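Local structure of putative metalloprotease II (4ON1) at residues S249-G254 against Q267-S272; A119-N124 against L287-W292; G213-H218 against S322-S327; H328-A333 against P358-N363. The protein is probably a secreted zinc-dependent endopeptidase related to fragilysin that cleaves peptide bonds in protein substrates. All blocks are in the same frame, centred on the assembly; numbering follows the deposited sequence.

Contact 1: residues S249-G254 against Q267-S272; sequences SSHKGG and QNYLRS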
loop_
_atom_site.group_PDB
_atom_site.type_symbol
_atom_site.label_atom_id
_atom_site.label_comp_id
_atom_site.label_asym_id
_atom_site.label_seq_id
_atom_site.Cartn_x
_atom_site.Cartn_y
_atom_site.Cartn_z
ATOM N N SER A 249 17.478 -3.923 0.217
ATOM C CA SER A 249 18.309 -4.696 -0.692
ATOM C C SER A 249 19.499 -3.862 -1.124
ATOM O O SER A 249 19.600 -2.685 -0.779
ATOM C CB SER A 249 17.527 -5.132 -1.929
ATOM O OG SER A 249 17.458 -4.053 -2.839
ATOM N N SER A 250 20.399 -4.472 -1.885
ATOM C CA SER A 250 21.466 -3.713 -2.514
ATOM C C SER A 250 21.244 -3.719 -4.025
ATOM O O SER A 250 22.173 -3.529 -4.807
ATOM C CB SER A 250 22.839 -4.286 -2.146
ATOM O OG SER A 250 23.050 -5.530 -2.784
ATOM N N HIS A 251 19.998 -3.942 -4.434
ATOM C CA HIS A 251 19.669 -3.988 -5.855
ATOM C C HIS A 251 19.209 -2.626 -6.349
ATOM O O HIS A 251 18.206 -2.091 -5.869
ATOM C CB HIS A 251 18.590 -5.032 -6.132
ATOM C CG HIS A 251 18.113 -5.043 -7.551
ATOM N ND1 HIS A 251 18.898 -5.477 -8.599
ATOM C CD2 HIS A 251 16.922 -4.688 -8.094
ATOM C CE1 HIS A 251 18.215 -5.382 -9.726
ATOM N NE2 HIS A 251 17.012 -4.907 -9.449
ATOM N N LYS A 252 19.964 -2.061 -7.289
ATOM C CA LYS A 252 19.642 -0.769 -7.905
ATOM C C LYS A 252 19.049 -0.929 -9.300
ATOM O O LYS A 252 19.194 -1.982 -9.921
ATOM C CB LYS A 252 20.897 0.100 -7.987
ATOM C CG LYS A 252 21.610 0.293 -6.665
ATOM C CD LYS A 252 22.921 1.046 -6.876
ATOM C CE LYS A 252 23.759 1.097 -5.608
ATOM N NZ LYS A 252 25.082 1.749 -5.833
ATOM N N GLY A 253 18.402 0.124 -9.795
ATOM C CA GLY A 253 17.876 0.151 -11.155
ATOM C C GLY A 253 17.972 1.548 -11.750
ATOM O O GLY A 253 18.137 2.521 -11.007
ATOM N N GLY A 254 17.922 1.669 -13.077
ATOM C CA GLY A 254 17.934 2.993 -13.681
ATOM C C GLY A 254 16.528 3.570 -13.677
ATOM O O GLY A 254 15.536 2.832 -13.632
ATOM N N GLN A 267 14.750 -10.438 -10.557
ATOM C CA GLN A 267 14.722 -11.866 -10.257
ATOM C C GLN A 267 16.111 -12.497 -10.227
ATOM O O GLN A 267 16.400 -13.337 -9.373
ATOM C CB GLN A 267 13.835 -12.588 -11.266
ATOM C CG GLN A 267 12.333 -12.335 -11.051
ATOM C CD GLN A 267 11.496 -12.943 -12.165
ATOM O OE1 GLN A 267 11.622 -12.555 -13.327
ATOM N NE2 GLN A 267 10.646 -13.907 -11.817
ATOM N N ASN A 268 16.972 -12.091 -11.149
ATOM C CA ASN A 268 18.349 -12.562 -11.126
ATOM C C ASN A 268 19.056 -12.129 -9.841
ATOM O O ASN A 268 19.841 -12.885 -9.276
ATOM C CB ASN A 268 19.111 -12.085 -12.359
ATOM C CG ASN A 268 18.764 -12.892 -13.599
ATOM O OD1 ASN A 268 18.305 -14.038 -13.502
ATOM N ND2 ASN A 268 18.986 -12.305 -14.772
ATOM N N TYR A 269 18.777 -10.916 -9.371
ATOM C CA TYR A 269 19.329 -10.486 -8.091
ATOM C C TYR A 269 18.864 -11.398 -6.950
ATOM O O TYR A 269 19.675 -11.842 -6.127
ATOM C CB TYR A 269 18.945 -9.040 -7.785
ATOM C CG TYR A 269 19.359 -8.595 -6.395
ATOM C CD1 TYR A 269 20.660 -8.173 -6.131
ATOM C CD2 TYR A 269 18.441 -8.590 -5.349
ATOM C CE1 TYR A 269 21.036 -7.765 -4.851
ATOM C CE2 TYR A 269 18.800 -8.191 -4.073
ATOM C CZ TYR A 269 20.097 -7.776 -3.830
ATOM O OH TYR A 269 20.444 -7.378 -2.560
ATOM N N LEU A 270 17.569 -11.695 -6.916
ATOM C CA LEU A 270 17.007 -12.528 -5.851
ATOM C C LEU A 270 17.655 -13.906 -5.807
ATOM O O LEU A 270 17.882 -14.461 -4.730
ATOM C CB LEU A 270 15.494 -12.694 -6.025
ATOM C CG LEU A 270 14.644 -11.422 -5.924
ATOM C CD1 LEU A 270 13.186 -11.735 -6.235
ATOM C CD2 LEU A 270 14.764 -10.784 -4.544
ATOM N N ARG A 271 17.953 -14.448 -6.984
ATOM C CA ARG A 271 18.426 -15.819 -7.091
ATOM C C ARG A 271 19.830 -16.026 -6.538
ATOM O O ARG A 271 20.211 -17.153 -6.237
ATOM C CB ARG A 271 18.356 -16.274 -8.550
ATOM C CG ARG A 271 16.942 -16.629 -8.959
ATOM C CD ARG A 271 16.734 -16.630 -10.462
ATOM N NE ARG A 271 15.335 -16.942 -10.759
ATOM C CZ ARG A 271 14.685 -16.546 -11.847
ATOM N NH1 ARG A 271 15.301 -15.815 -12.764
ATOM N NH2 ARG A 271 13.410 -16.877 -12.011
ATOM N N SER A 272 20.593 -14.949 -6.390
ATOM C CA SER A 272 21.924 -15.067 -5.799
ATOM C C SER A 272 22.042 -14.259 -4.511
ATOM O O SER A 272 23.139 -14.060 -3.995
ATOM C CB SER A 272 23.000 -14.619 -6.791
ATOM O OG SER A 272 22.758 -13.299 -7.233
HETATM O O HOH W 1 22.908 -8.024 -2.078
#
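Tyr269, on helix 259-271, lays its ring against His251 and reaches the backbone of the 249-254 loop with its hydroxyl. At the root of the side chain, Tyr269 CB lies 3.7 Å from His251 ND1. With CG anti to the backbone N (chi1 173°), the ring leaves the helix toward the loop and slides past the imidazole in the opposite direction. The two rings are inclined to each other, and the closer fit is made by the methylene: His251 CB sits over the centre of the Tyr269 ring, 3.5 Å from its centroid and only 6° off the ring normal, a well-centred CH-pi contact. Further out, the two ring carbons flanking the phenol carbon meet different serines, Tyr269 CE2 lying near Ser249 CB and Tyr269 CE1 3.7 Å from Ser250 OG, which sits at the ring edge. At the tip, Tyr269 OH accepts a nearly straight hydrogen bond from Ser250 N (3.0 Å, 170° at the hydrogen). A water 2.6 Å from Tyr269 OH also lies 2.6 Å from Ser250 OG and bridges the two hydroxyl groups. The loop is shaped from within by an ST turn, Ser249 OG accepting from His251 N at 3.0 Å, and Ser249 OG is also bonded to Lys209 O. The Trp273 ring also meets that of Tyr269. One tyrosine thus engages the loop twice: its face takes an apolar methylene, while its oxygen satisfies a main-chain N-H and takes part in a water bridge at the more exposed end.

Contact 2: residues A119-N124 against L287-W292; sequences ANYYQN and LRDGTW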
loop_
_atom_site.group_PDB
_atom_site.type_symbol
_atom_site.label_atom_id
_atom_site.label_comp_id
_atom_site.label_asym_id
_atom_site.label_seq_id
_atom_site.Cartn_x
_atom_site.Cartn_y
_atom_site.Cartn_z
ATOM N N ALA A 119 8.761 15.933 4.573
ATOM C CA ALA A 119 8.080 17.147 4.143
ATOM C C ALA A 119 8.745 17.766 2.912
ATOM O O ALA A 119 8.061 18.252 2.011
ATOM C CB ALA A 119 8.037 18.153 5.273
ATOM N N ASN A 120 10.076 17.733 2.872
ATOM C CA ASN A 120 10.817 18.249 1.722
ATOM C C ASN A 120 10.493 17.460 0.458
ATOM O O ASN A 120 10.375 18.029 -0.629
ATOM C CB ASN A 120 12.330 18.207 1.967
ATOM C CG ASN A 120 12.778 19.120 3.097
ATOM O OD1 ASN A 120 12.129 20.120 3.406
ATOM N ND2 ASN A 120 13.912 18.781 3.709
ATOM N N TYR A 121 10.372 16.144 0.603
ATOM C CA TYR A 121 9.989 15.304 -0.519
ATOM C C TYR A 121 8.680 15.811 -1.126
ATOM O O TYR A 121 8.592 16.034 -2.333
ATOM C CB TYR A 121 9.856 13.835 -0.092
ATOM C CG TYR A 121 9.147 12.979 -1.129
ATOM C CD1 TYR A 121 9.868 12.300 -2.106
ATOM C CD2 TYR A 121 7.758 12.873 -1.149
ATOM C CE1 TYR A 121 9.230 11.532 -3.062
ATOM C CE2 TYR A 121 7.113 12.110 -2.102
ATOM C CZ TYR A 121 7.853 11.442 -3.054
ATOM O OH TYR A 121 7.207 10.679 -3.996
ATOM N N TYR A 122 7.666 15.989 -0.288
ATOM C CA TYR A 122 6.351 16.386 -0.782
ATOM C C TYR A 122 6.335 17.820 -1.303
ATOM O O TYR A 122 5.584 18.143 -2.222
ATOM C CB TYR A 122 5.300 16.216 0.308
ATOM C CG TYR A 122 4.877 14.781 0.473
ATOM C CD1 TYR A 122 5.247 14.053 1.590
ATOM C CD2 TYR A 122 4.139 14.145 -0.511
ATOM C CE1 TYR A 122 4.873 12.727 1.738
ATOM C CE2 TYR A 122 3.757 12.820 -0.375
ATOM C CZ TYR A 122 4.131 12.117 0.753
ATOM O OH TYR A 122 3.756 10.801 0.894
ATOM N N GLN A 123 7.163 18.677 -0.718
ATOM C CA GLN A 123 7.290 20.045 -1.205
ATOM C C GLN A 123 7.926 20.062 -2.595
ATOM O O GLN A 123 7.496 20.801 -3.476
ATOM C CB GLN A 123 8.108 20.899 -0.232
ATOM C CG GLN A 123 7.337 21.363 0.997
ATOM C CD GLN A 123 8.239 21.901 2.095
ATOM O OE1 GLN A 123 9.465 21.815 2.009
ATOM N NE2 GLN A 123 7.632 22.473 3.129
ATOM N N ASN A 124 8.947 19.236 -2.792
ATOM C CA ASN A 124 9.639 19.203 -4.072
ATOM C C ASN A 124 8.843 18.519 -5.182
ATOM O O ASN A 124 9.041 18.810 -6.359
ATOM C CB ASN A 124 10.972 18.466 -3.918
ATOM C CG ASN A 124 11.937 19.182 -3.004
ATOM O OD1 ASN A 124 11.746 20.349 -2.671
ATOM N ND2 ASN A 124 12.973 18.472 -2.569
ATOM N N LEU A 287 10.247 -2.483 -4.887
ATOM C CA LEU A 287 9.600 -1.197 -4.657
ATOM C C LEU A 287 10.527 0.000 -4.863
ATOM O O LEU A 287 11.639 0.047 -4.332
ATOM C CB LEU A 287 9.026 -1.148 -3.232
ATOM C CG LEU A 287 8.044 -2.263 -2.844
ATOM C CD1 LEU A 287 7.553 -2.066 -1.406
ATOM C CD2 LEU A 287 6.873 -2.269 -3.796
ATOM N N ARG A 288 10.051 0.978 -5.628
ATOM C CA ARG A 288 10.754 2.248 -5.793
ATOM C C ARG A 288 9.743 3.372 -5.734
ATOM O O ARG A 288 8.546 3.139 -5.913
ATOM C CB ARG A 288 11.513 2.299 -7.116
ATOM C CG ARG A 288 10.592 2.141 -8.321
ATOM C CD ARG A 288 11.214 2.668 -9.600
ATOM N NE ARG A 288 12.560 2.147 -9.826
ATOM C CZ ARG A 288 13.260 2.356 -10.936
ATOM N NH1 ARG A 288 12.729 3.054 -11.931
ATOM N NH2 ARG A 288 14.482 1.856 -11.055
ATOM N N ASP A 289 10.203 4.589 -5.468
ATOM C CA ASP A 289 9.271 5.704 -5.456
ATOM C C ASP A 289 8.855 6.081 -6.875
ATOM O O ASP A 289 7.723 6.497 -7.105
ATOM C CB ASP A 289 9.866 6.916 -4.758
ATOM C CG ASP A 289 8.879 8.050 -4.661
ATOM O OD1 ASP A 289 9.068 9.067 -5.351
ATOM O OD2 ASP A 289 7.893 7.907 -3.913
ATOM N N GLY A 290 9.780 5.927 -7.818
ATOM C CA GLY A 290 9.564 6.339 -9.190
ATOM C C GLY A 290 8.818 5.338 -10.050
ATOM O O GLY A 290 8.034 4.528 -9.558
ATOM N N THR A 291 9.064 5.404 -11.354
ATOM C CA THR A 291 8.359 4.573 -12.318
ATOM C C THR A 291 9.328 3.941 -13.303
ATOM O O THR A 291 10.539 4.115 -13.191
ATOM C CB THR A 291 7.335 5.386 -13.115
ATOM O OG1 THR A 291 8.001 6.495 -13.732
ATOM C CG2 THR A 291 6.218 5.887 -12.209
ATOM N N TRP A 292 8.784 3.217 -14.275
ATOM C CA TRP A 292 9.590 2.635 -15.336
ATOM C C TRP A 292 9.149 3.162 -16.693
ATOM O O TRP A 292 8.105 3.812 -16.803
ATOM C CB TRP A 292 9.510 1.107 -15.309
ATOM C CG TRP A 292 10.150 0.523 -14.096
ATOM C CD1 TRP A 292 11.438 0.082 -13.982
ATOM C CD2 TRP A 292 9.547 0.345 -12.808
ATOM N NE1 TRP A 292 11.670 -0.368 -12.705
ATOM C CE2 TRP A 292 10.527 -0.216 -11.965
ATOM C CE3 TRP A 292 8.274 0.603 -12.290
ATOM C CZ2 TRP A 292 10.268 -0.532 -10.632
ATOM C CZ3 TRP A 292 8.022 0.292 -10.969
ATOM C CH2 TRP A 292 9.013 -0.273 -10.153
#
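Tyr121 projects from helix 112-126 so that the hydroxyl end of its ring overlaps the carboxylate of Asp289, just beyond strand 284-288. The two side chains come from opposite directions, and the ring and carboxylate planes stand 81° apart. Tyr121 OH donates to Asp289 OD1 at 2.8 Å; it meets that oxygen on its syn side, 15° out of the carboxylate plane. Asp289 OD2 is almost as near to Tyr121 OH, at 2.9 Å, so the phenol oxygen lies before the whole carboxylate. Asp289 OD1 also lies at the ring edge, 3.4 Å from Tyr121 CE1. Having CG anti to the backbone N (chi1 166°) carries the tyrosine ring away from its helix and across to the aspartate. The ring also stacks with that of His125, and Tyr121 CD2 sits over the face of the neighbouring Tyr122 ring.

The turn bearing Asp289 is braced by Arg288, whose NH1 donates to Thr291 O at 2.7 Å. The guanidinium lies against Trp292 NE1 and forms a salt bridge with Glu210 through NE. The contact ties a helix of the fragilysin-like N-terminal region to the strand end of the metallopeptidase: Tyr121 also rests on Leu216, just ahead of helix 217-230, Asp289 shares backbone hydrogen bonding with Gly213, and strand 284-288 runs parallel between strands 201-209 and 319-323.

Contact 3: residues G213-H218 against S322-S327; sequences GGSLEH and STTSSS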
loop_
_atom_site.group_PDB
_atom_site.type_symbol
_atom_site.label_atom_id
_atom_site.label_comp_id
_atom_site.label_asym_id
_atom_site.label_seq_id
_atom_site.Cartn_x
_atom_site.Cartn_y
_atom_site.Cartn_z
ATOM N N GLY A 213 16.134 3.609 -4.350
ATOM C CA GLY A 213 14.872 3.704 -5.063
ATOM C C GLY A 213 13.947 4.776 -4.519
ATOM O O GLY A 213 13.003 5.187 -5.199
ATOM N N GLY A 214 14.198 5.211 -3.285
ATOM C CA GLY A 214 13.452 6.317 -2.700
ATOM C C GLY A 214 12.065 6.019 -2.135
ATOM O O GLY A 214 11.354 6.946 -1.742
ATOM N N SER A 215 11.665 4.748 -2.090
ATOM C CA SER A 215 10.375 4.386 -1.491
ATOM C C SER A 215 10.309 4.868 -0.045
ATOM O O SER A 215 11.190 4.548 0.753
ATOM C CB SER A 215 10.152 2.876 -1.543
ATOM O OG SER A 215 9.750 2.470 -2.837
ATOM N N LEU A 216 9.270 5.634 0.289
ATOM C CA LEU A 216 9.116 6.153 1.641
ATOM C C LEU A 216 8.439 5.127 2.544
ATOM O O LEU A 216 7.523 4.432 2.114
ATOM C CB LEU A 216 8.312 7.454 1.624
ATOM C CG LEU A 216 8.816 8.550 0.683
ATOM C CD1 LEU A 216 7.944 9.811 0.803
ATOM C CD2 LEU A 216 10.291 8.866 0.941
ATOM N N GLU A 217 8.885 5.049 3.798
ATOM C CA GLU A 217 8.381 4.049 4.741
ATOM C C GLU A 217 6.853 4.004 4.816
ATOM O O GLU A 217 6.257 2.934 4.673
ATOM C CB GLU A 217 8.962 4.313 6.138
ATOM C CG GLU A 217 10.485 4.348 6.189
ATOM C CD GLU A 217 11.042 5.742 5.989
ATOM O OE1 GLU A 217 10.881 6.272 4.871
ATOM O OE2 GLU A 217 11.622 6.319 6.939
ATOM N N HIS A 218 6.220 5.157 5.013
ATOM C CA HIS A 218 4.766 5.206 5.148
ATOM C C HIS A 218 4.047 4.917 3.830
ATOM O O HIS A 218 2.913 4.448 3.832
ATOM C CB HIS A 218 4.319 6.570 5.676
ATOM C CG HIS A 218 4.463 7.667 4.676
ATOM N ND1 HIS A 218 5.660 8.311 4.446
ATOM C CD2 HIS A 218 3.569 8.211 3.816
ATOM C CE1 HIS A 218 5.492 9.220 3.503
ATOM N NE2 HIS A 218 4.232 9.178 3.100
ATOM N N SER A 322 6.901 -2.505 -8.505
ATOM C CA SER A 322 5.820 -1.565 -8.241
ATOM C C SER A 322 6.325 -0.241 -7.716
ATOM O O SER A 322 7.233 -0.202 -6.889
ATOM C CB SER A 322 4.831 -2.162 -7.236
ATOM O OG SER A 322 3.769 -1.247 -6.999
ATOM N N THR A 323 5.715 0.842 -8.183
ATOM C CA THR A 323 5.932 2.146 -7.575
ATOM C C THR A 323 5.275 2.168 -6.195
ATOM O O THR A 323 4.372 1.371 -5.918
ATOM C CB THR A 323 5.355 3.279 -8.441
ATOM O OG1 THR A 323 5.791 4.554 -7.939
ATOM C CG2 THR A 323 3.833 3.207 -8.460
ATOM N N THR A 324 5.742 3.045 -5.314
ATOM C CA THR A 324 5.068 3.232 -4.027
ATOM C C THR A 324 4.520 4.646 -3.906
ATOM O O THR A 324 3.977 5.016 -2.865
ATOM C CB THR A 324 5.998 2.972 -2.835
ATOM O OG1 THR A 324 7.174 3.786 -2.963
ATOM C CG2 THR A 324 6.392 1.515 -2.791
ATOM N N SER A 325 4.684 5.433 -4.967
ATOM C CA SER A 325 4.283 6.839 -4.964
ATOM C C SER A 325 2.825 7.036 -4.545
ATOM O O SER A 325 1.937 6.293 -4.969
ATOM C CB SER A 325 4.505 7.453 -6.353
ATOM O OG SER A 325 3.910 8.734 -6.427
ATOM N N SER A 326 2.599 8.047 -3.707
ATOM C CA SER A 326 1.264 8.459 -3.272
ATOM C C SER A 326 0.327 8.779 -4.433
ATOM O O SER A 326 -0.889 8.680 -4.301
ATOM C CB SER A 326 1.368 9.694 -2.366
ATOM O OG SER A 326 2.240 9.463 -1.273
ATOM N N SER A 327 0.905 9.190 -5.559
ATOM C CA SER A 327 0.152 9.470 -6.777
ATOM C C SER A 327 -0.424 8.203 -7.378
ATOM O O SER A 327 -1.324 8.266 -8.210
ATOM C CB SER A 327 1.031 10.175 -7.807
ATOM O OG SER A 327 1.564 11.369 -7.269
HETATM O O HOH W 2 7.362 6.311 -1.960
#
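Ser215 and Thr324 bring the two backbones closest, their CA atoms 6.0 Å apart, where one chain is about to enter helix 217-230 and the other has just left strand 319-323. This is a buried junction just past the C-terminal ends of the parallel strands 201-209, 284-288 and 319-323, an arrangement consistent with the upper subdomain of a metzincin, and Leu216 takes the N-cap position of the helix. Across the junction Ser215 OG donates to Thr324 OG1 at 2.9 Å. The threonine hydroxyl lies between its own backbone N and carbonyl carbon (chi1 54°), which turns OG1 to the serine; the methyl Thr324 CG2 comes along on the same approach, 3.5 Å from Ser215 OG. Thr324 OG1 also donates to a water 2.7 Å away, with Arg288 O as a weaker second partner, and that water also accepts from Leu216 N at 3.0 Å. The water therefore joins two donors from the two segments, bridging the 4.3 Å between Leu216 N and Thr324 OG1, while the Leu216 side chain packs on Tyr121 and Arg114 of helix 112-126.

Around and beyond Thr324 the chain folds through two successive ST turns. Ser326 OG is hydrogen-bonded to Asp219 OD1 and Tyr122 OH, and His218 NE2 binds the same Tyr122 hydroxyl, so both segments are attached to helix 112-126. In the first turn Thr323 OG1 accepts from Ser325 N along a straight path (167° at the hydrogen); in the second, Ser327 N reaches Ser325 OG at 3.2 Å.

Contact 4: residues H328-A333 against P358-N363; sequences HPYTLA and PQVTPN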
loop_
_atom_site.group_PDB
_atom_site.type_symbol
_atom_site.label_atom_id
_atom_site.label_comp_id
_atom_site.label_asym_id
_atom_site.label_seq_id
_atom_site.Cartn_x
_atom_site.Cartn_y
_atom_site.Cartn_z
ATOM N N HIS A 328 0.131 7.058 -6.991
ATOM C CA HIS A 328 -0.341 5.767 -7.490
ATOM C C HIS A 328 -0.606 4.803 -6.345
ATOM O O HIS A 328 0.069 3.773 -6.217
ATOM C CB HIS A 328 0.684 5.176 -8.457
ATOM C CG HIS A 328 0.986 6.068 -9.617
ATOM N ND1 HIS A 328 0.180 6.134 -10.735
ATOM C CD2 HIS A 328 1.997 6.944 -9.832
ATOM C CE1 HIS A 328 0.684 7.004 -11.588
ATOM N NE2 HIS A 328 1.787 7.510 -11.066
ATOM N N PRO A 329 -1.603 5.129 -5.510
ATOM C CA PRO A 329 -1.768 4.477 -4.204
ATOM C C PRO A 329 -2.178 3.003 -4.238
ATOM O O PRO A 329 -2.042 2.346 -3.211
ATOM C CB PRO A 329 -2.864 5.316 -3.540
ATOM C CG PRO A 329 -3.687 5.836 -4.699
ATOM C CD PRO A 329 -2.668 6.116 -5.785
ATOM N N TYR A 330 -2.672 2.487 -5.359
ATOM C CA TYR A 330 -3.195 1.121 -5.360
ATOM C C TYR A 330 -2.416 0.208 -6.301
ATOM O O TYR A 330 -2.872 -0.889 -6.637
ATOM C CB TYR A 330 -4.679 1.128 -5.742
ATOM C CG TYR A 330 -5.503 2.075 -4.904
ATOM C CD1 TYR A 330 -5.271 2.203 -3.540
ATOM C CD2 TYR A 330 -6.484 2.868 -5.482
ATOM C CE1 TYR A 330 -6.010 3.078 -2.766
ATOM C CE2 TYR A 330 -7.231 3.749 -4.721
ATOM C CZ TYR A 330 -6.990 3.844 -3.364
ATOM O OH TYR A 330 -7.726 4.711 -2.599
ATOM N N THR A 331 -1.245 0.672 -6.735
ATOM C CA THR A 331 -0.487 -0.029 -7.767
ATOM C C THR A 331 0.028 -1.368 -7.270
ATOM O O THR A 331 0.017 -2.360 -8.006
ATOM C CB THR A 331 0.694 0.818 -8.265
ATOM O OG1 THR A 331 0.181 1.999 -8.876
ATOM C CG2 THR A 331 1.524 0.052 -9.292
ATOM N N LEU A 332 0.468 -1.410 -6.018
ATOM C CA LEU A 332 0.912 -2.669 -5.445
ATOM C C LEU A 332 -0.250 -3.668 -5.407
ATOM O O LEU A 332 -0.107 -4.826 -5.809
ATOM C CB LEU A 332 1.489 -2.457 -4.039
ATOM C CG LEU A 332 1.972 -3.742 -3.362
ATOM C CD1 LEU A 332 3.071 -4.418 -4.192
ATOM C CD2 LEU A 332 2.452 -3.483 -1.929
ATOM N N ALA A 333 -1.409 -3.211 -4.946
ATOM C CA ALA A 333 -2.575 -4.083 -4.864
ATOM C C ALA A 333 -2.993 -4.576 -6.245
ATOM O O ALA A 333 -3.419 -5.723 -6.405
ATOM C CB ALA A 333 -3.735 -3.359 -4.182
ATOM N N PRO A 358 -8.803 8.150 -11.761
ATOM C CA PRO A 358 -8.857 8.553 -10.348
ATOM C C PRO A 358 -10.064 8.004 -9.598
ATOM O O PRO A 358 -10.199 8.226 -8.390
ATOM C CB PRO A 358 -8.949 10.087 -10.421
ATOM C CG PRO A 358 -8.686 10.449 -11.865
ATOM C CD PRO A 358 -9.147 9.267 -12.653
ATOM N N GLN A 359 -10.917 7.274 -10.306
ATOM C CA GLN A 359 -12.122 6.717 -9.711
ATOM C C GLN A 359 -11.850 5.333 -9.118
ATOM O O GLN A 359 -12.688 4.773 -8.408
ATOM C CB GLN A 359 -13.231 6.635 -10.757
ATOM C CG GLN A 359 -13.538 7.964 -11.435
ATOM C CD GLN A 359 -14.047 9.017 -10.469
ATOM O OE1 GLN A 359 -14.678 8.698 -9.459
ATOM N NE2 GLN A 359 -13.772 10.282 -10.776
ATOM N N VAL A 360 -10.681 4.784 -9.424
ATOM C CA VAL A 360 -10.332 3.437 -8.993
ATOM C C VAL A 360 -10.333 3.327 -7.469
ATOM O O VAL A 360 -9.836 4.214 -6.776
ATOM C CB VAL A 360 -8.948 3.036 -9.547
ATOM C CG1 VAL A 360 -8.429 1.759 -8.887
ATOM C CG2 VAL A 360 -9.025 2.860 -11.051
ATOM N N THR A 361 -10.921 2.245 -6.962
ATOM C CA THR A 361 -10.921 1.942 -5.532
ATOM C C THR A 361 -10.118 0.667 -5.327
ATOM O O THR A 361 -9.974 -0.123 -6.263
ATOM C CB THR A 361 -12.349 1.750 -4.976
ATOM O OG1 THR A 361 -12.902 0.532 -5.492
ATOM C CG2 THR A 361 -13.244 2.926 -5.352
ATOM N N PRO A 362 -9.587 0.452 -4.111
ATOM C CA PRO A 362 -8.772 -0.752 -3.904
ATOM C C PRO A 362 -9.615 -1.994 -3.636
ATOM O O PRO A 362 -9.339 -2.741 -2.695
ATOM C CB PRO A 362 -7.925 -0.389 -2.683
ATOM C CG PRO A 362 -8.802 0.541 -1.903
ATOM C CD PRO A 362 -9.570 1.341 -2.935
ATOM N N ASN A 363 -10.614 -2.220 -4.485
ATOM C CA ASN A 363 -11.555 -3.317 -4.309
ATOM C C ASN A 363 -11.702 -4.128 -5.582
ATOM O O ASN A 363 -11.782 -3.565 -6.674
ATOM C CB ASN A 363 -12.937 -2.795 -3.894
ATOM C CG ASN A 363 -12.899 -1.992 -2.607
ATOM O OD1 ASN A 363 -12.677 -0.776 -2.620
ATOM N ND2 ASN A 363 -13.128 -2.666 -1.490
#
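The carbonyl oxygen of Val360 rests at the edge of the Tyr330 ring, near its plane, with two ring carbons facing it: Tyr330 CE2 is 3.4 Å from Val360 O and CD2 is 3.8 Å from it. The rest of the contact is apolar. One face of the ring takes Pro362, whose CD lies 3.9 Å from the Tyr330 ring centroid and 22° off the normal, a CH-pi contact offset toward the phenol end; Tyr330 CZ and Pro362 CD approach to 3.6 Å. Pro362 CB and CG extend the same contact along the CD1 and CE1 side, so the proline lies along the ring rather than touching it at one point. On the opposite face stands Pro329 CG, over the ring centre, and the aromatic is held between two prolines, one from its own segment. Val360 slides past the ring in the opposite direction, its CG1 4.1 Å from Tyr330 CD2. Tyr330 CG sits beside the backbone N, anti to the carbonyl carbon (chi1 -53°), which swings the ring out toward 358-363.

Pro362 is the centre of an inverse gamma turn. Just before it, Thr361 CB points away from the tyrosine, and Thr361 OG1 is hydrogen-bonded to Gln349 O. Ala226 of helix 217-230 touches both Tyr330 and Pro362, and Leu351 packs on Tyr330. Tyr330 is the N-cap residue of helix 331-340, so the contact joins the N-terminus of that helix to the later loop. The helix carries the HExxH histidines His334 and His338, with His344 as third histidine ligand, the zinc-binding arrangement characteristic of metzincins.

In the fold
Contacts 2 and 3 are closely coupled, their centres 6 Å apart: Gly290 O meets Thr323 OG1, with strands 284-288 and 319-323 side by side. Contact 1 lies about 21 Å from contact 2 between centres, yet Gly254 O bonds to Arg288 NH2. Contact 4, centred about 14 Å from contact 3, follows where strand 319-323 gives way to helix 331-340, and Ser322 and Thr323 pack on Thr331. It lies nearer the metal site: the Val360 side chain is about 10 Å from the zinc and the Tyr330 side chain about 6 Å from that of His334. The zinc is bound by His334, His338, His344 and Asp176, a ligand set consistent with a latent form.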